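Local structure of beta-glucosidase (3F95) at residues A102-M107 / L134-H139. The protein is an exo-1,3/1,4-beta-glucanase, probably with beta-glucosidase activity, and is represented here by its extra C-terminal beta-sandwich domain. Numbering follows the deposited sequence.
Sequences ANLQVM and LAIPLH
Val106 and Leu138 mark the nearest approach of the two backbones, their CA atoms 7.5 Å apart, so residues 102-107 and 134-139 meet through side chains, with no hydrogen bond between them. Ile136 meets both Leu104 and Val106. Its CG1 lies anti to the carbonyl carbon (chi1 -56°) and the chain continues extended, which carries CD1 out to these two residues. The Leu104 and Ile136 side chains reach for each other tip to tip, Leu104 CD2 standing 3.8 Å from Ile136 CD1. Val106 slants across the same isoleucine, its CG2 lying 4.0 Å from Ile136 CD1.

The two strands belong to different sheets of the beta-sandwich, in a domain assigned to the galactose-binding-like superfamily, and their apolar side chains fill part of the buried interior between the sheets. Strand 102-108 pairs with strands 113-118 and 149-158, whereas strand 132-137 pairs with strand 87-94, from which Leu88 touches Val106 and Leu90 touches Ile136.

Val106 divides its two methyls between two partners: CG1, anti to the backbone N (chi1 174°), turns to Leu138, and Val106 CG1 to Leu138 CD2 is the closest pair at 3.6 Å. These two side chains cross at about a right angle. Met107 CG, at the corner of the chain, packs obliquely 3.8 Å from the same Leu138 CD2, leaving that one methyl against both residues. Met107 also touches Ile150 and Ala153 of strand 149-158, in its own sheet.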
loop_
_atom_site.group_PDB
_atom_site.type_symbol
_atom_site.label_atom_id
_atom_site.label_comp_id
_atom_site.label_asym_id
_atom_site.label_seq_id
_atom_site.Cartn_x
_atom_site.Cartn_y
_atom_site.Cartn_z
ATOM N N ALA A 102 -1.125 -6.857 11.309
ATOM C CA ALA A 102 -1.535 -6.392 9.989
ATOM C C ALA A 102 -0.736 -7.126 8.929
ATOM O O ALA A 102 0.384 -7.560 9.190
ATOM C CB ALA A 102 -1.313 -4.879 9.866
ATOM N N ASN A 103 -1.322 -7.244 7.737
ATOM C CA ASN A 103 -0.757 -7.963 6.602
ATOM C C ASN A 103 -0.548 -6.968 5.486
ATOM O O ASN A 103 -1.454 -6.185 5.168
ATOM C CB ASN A 103 -1.768 -9.023 6.136
ATOM C CG ASN A 103 -1.213 -9.996 5.102
ATOM O OD1 ASN A 103 -1.998 -10.667 4.417
ATOM N ND2 ASN A 103 0.112 -10.126 5.012
ATOM N N LEU A 104 0.650 -6.969 4.913
ATOM C CA LEU A 104 0.933 -6.207 3.696
ATOM C C LEU A 104 1.096 -7.158 2.514
ATOM O O LEU A 104 2.054 -7.931 2.464
ATOM C CB LEU A 104 2.206 -5.346 3.880
ATOM C CG LEU A 104 2.811 -4.744 2.609
ATOM C CD1 LEU A 104 1.793 -3.786 1.918
ATOM C CD2 LEU A 104 4.142 -4.019 2.935
ATOM N N GLN A 105 0.145 -7.130 1.578
ATOM C CA GLN A 105 0.217 -7.992 0.403
ATOM C C GLN A 105 0.576 -7.155 -0.834
ATOM O O GLN A 105 0.152 -6.001 -0.944
ATOM C CB GLN A 105 -1.108 -8.784 0.242
ATOM C CG GLN A 105 -1.247 -9.936 1.239
ATOM C CD GLN A 105 -2.658 -10.525 1.285
ATOM O OE1 GLN A 105 -3.644 -9.824 1.537
ATOM N NE2 GLN A 105 -2.749 -11.835 1.080
ATOM N N VAL A 106 1.416 -7.693 -1.720
ATOM C CA VAL A 106 1.921 -6.921 -2.839
ATOM C C VAL A 106 1.712 -7.698 -4.141
ATOM O O VAL A 106 2.010 -8.916 -4.219
ATOM C CB VAL A 106 3.430 -6.569 -2.635
ATOM C CG1 VAL A 106 4.010 -5.896 -3.854
ATOM C CG2 VAL A 106 3.590 -5.696 -1.382
ATOM N N MET A 107 1.150 -7.000 -5.124
ATOM C CA MET A 107 0.924 -7.533 -6.480
ATOM C C MET A 107 0.096 -8.830 -6.456
ATOM O O MET A 107 0.593 -9.962 -6.703
ATOM C CB MET A 107 2.245 -7.654 -7.257
ATOM C CG MET A 107 2.951 -6.328 -7.473
ATOM S SD MET A 107 2.003 -5.172 -8.512
ATOM C CE MET A 107 2.458 -3.636 -7.785
ATOM N N LEU A 134 10.362 2.320 1.569
ATOM C CA LEU A 134 10.434 0.858 1.587
ATOM C C LEU A 134 10.506 0.332 0.152
ATOM O O LEU A 134 9.696 0.737 -0.711
ATOM C CB LEU A 134 9.197 0.286 2.305
ATOM C CG LEU A 134 8.917 0.735 3.745
ATOM C CD1 LEU A 134 7.624 0.069 4.267
ATOM C CD2 LEU A 134 10.137 0.374 4.666
ATOM N N ALA A 135 11.492 -0.522 -0.126
ATOM C CA ALA A 135 11.596 -1.186 -1.420
ATOM C C ALA A 135 11.241 -2.664 -1.257
ATOM O O ALA A 135 11.820 -3.371 -0.442
ATOM C CB ALA A 135 13.008 -0.990 -2.066
ATOM N N ILE A 136 10.227 -3.112 -1.987
ATOM C CA ILE A 136 9.726 -4.474 -1.801
ATOM C C ILE A 136 10.003 -5.351 -3.021
ATOM O O ILE A 136 9.322 -5.228 -4.045
ATOM C CB ILE A 136 8.208 -4.499 -1.454
ATOM C CG1 ILE A 136 7.957 -3.640 -0.205
ATOM C CG2 ILE A 136 7.764 -5.930 -1.244
ATOM C CD1 ILE A 136 6.490 -3.322 0.070
ATOM N N PRO A 137 11.012 -6.237 -2.919
ATOM C CA PRO A 137 11.311 -7.074 -4.084
ATOM C C PRO A 137 10.083 -7.913 -4.409
ATOM O O PRO A 137 9.453 -8.469 -3.504
ATOM C CB PRO A 137 12.482 -7.944 -3.639
ATOM C CG PRO A 137 12.623 -7.732 -2.129
ATOM C CD PRO A 137 11.898 -6.481 -1.765
ATOM N N LEU A 138 9.721 -7.953 -5.684
ATOM C CA LEU A 138 8.495 -8.650 -6.092
ATOM C C LEU A 138 8.670 -10.163 -6.136
ATOM O O LEU A 138 7.704 -10.922 -6.010
ATOM C CB LEU A 138 7.989 -8.107 -7.436
ATOM C CG LEU A 138 7.598 -6.614 -7.421
ATOM C CD1 LEU A 138 7.070 -6.162 -8.776
ATOM C CD2 LEU A 138 6.575 -6.301 -6.310
ATOM N N HIS A 139 9.906 -10.606 -6.300
ATOM C CA HIS A 139 10.137 -12.037 -6.398
ATOM C C HIS A 139 11.183 -12.574 -5.429
ATOM O O HIS A 139 12.287 -12.052 -5.329
ATOM C CB HIS A 139 10.411 -12.421 -7.839
ATOM C CG HIS A 139 9.213 -12.253 -8.727
ATOM N ND1 HIS A 139 8.962 -11.091 -9.426
ATOM C CD2 HIS A 139 8.179 -13.083 -8.999
ATOM C CE1 HIS A 139 7.843 -11.220 -10.110
ATOM N NE2 HIS A 139 7.347 -12.418 -9.869
#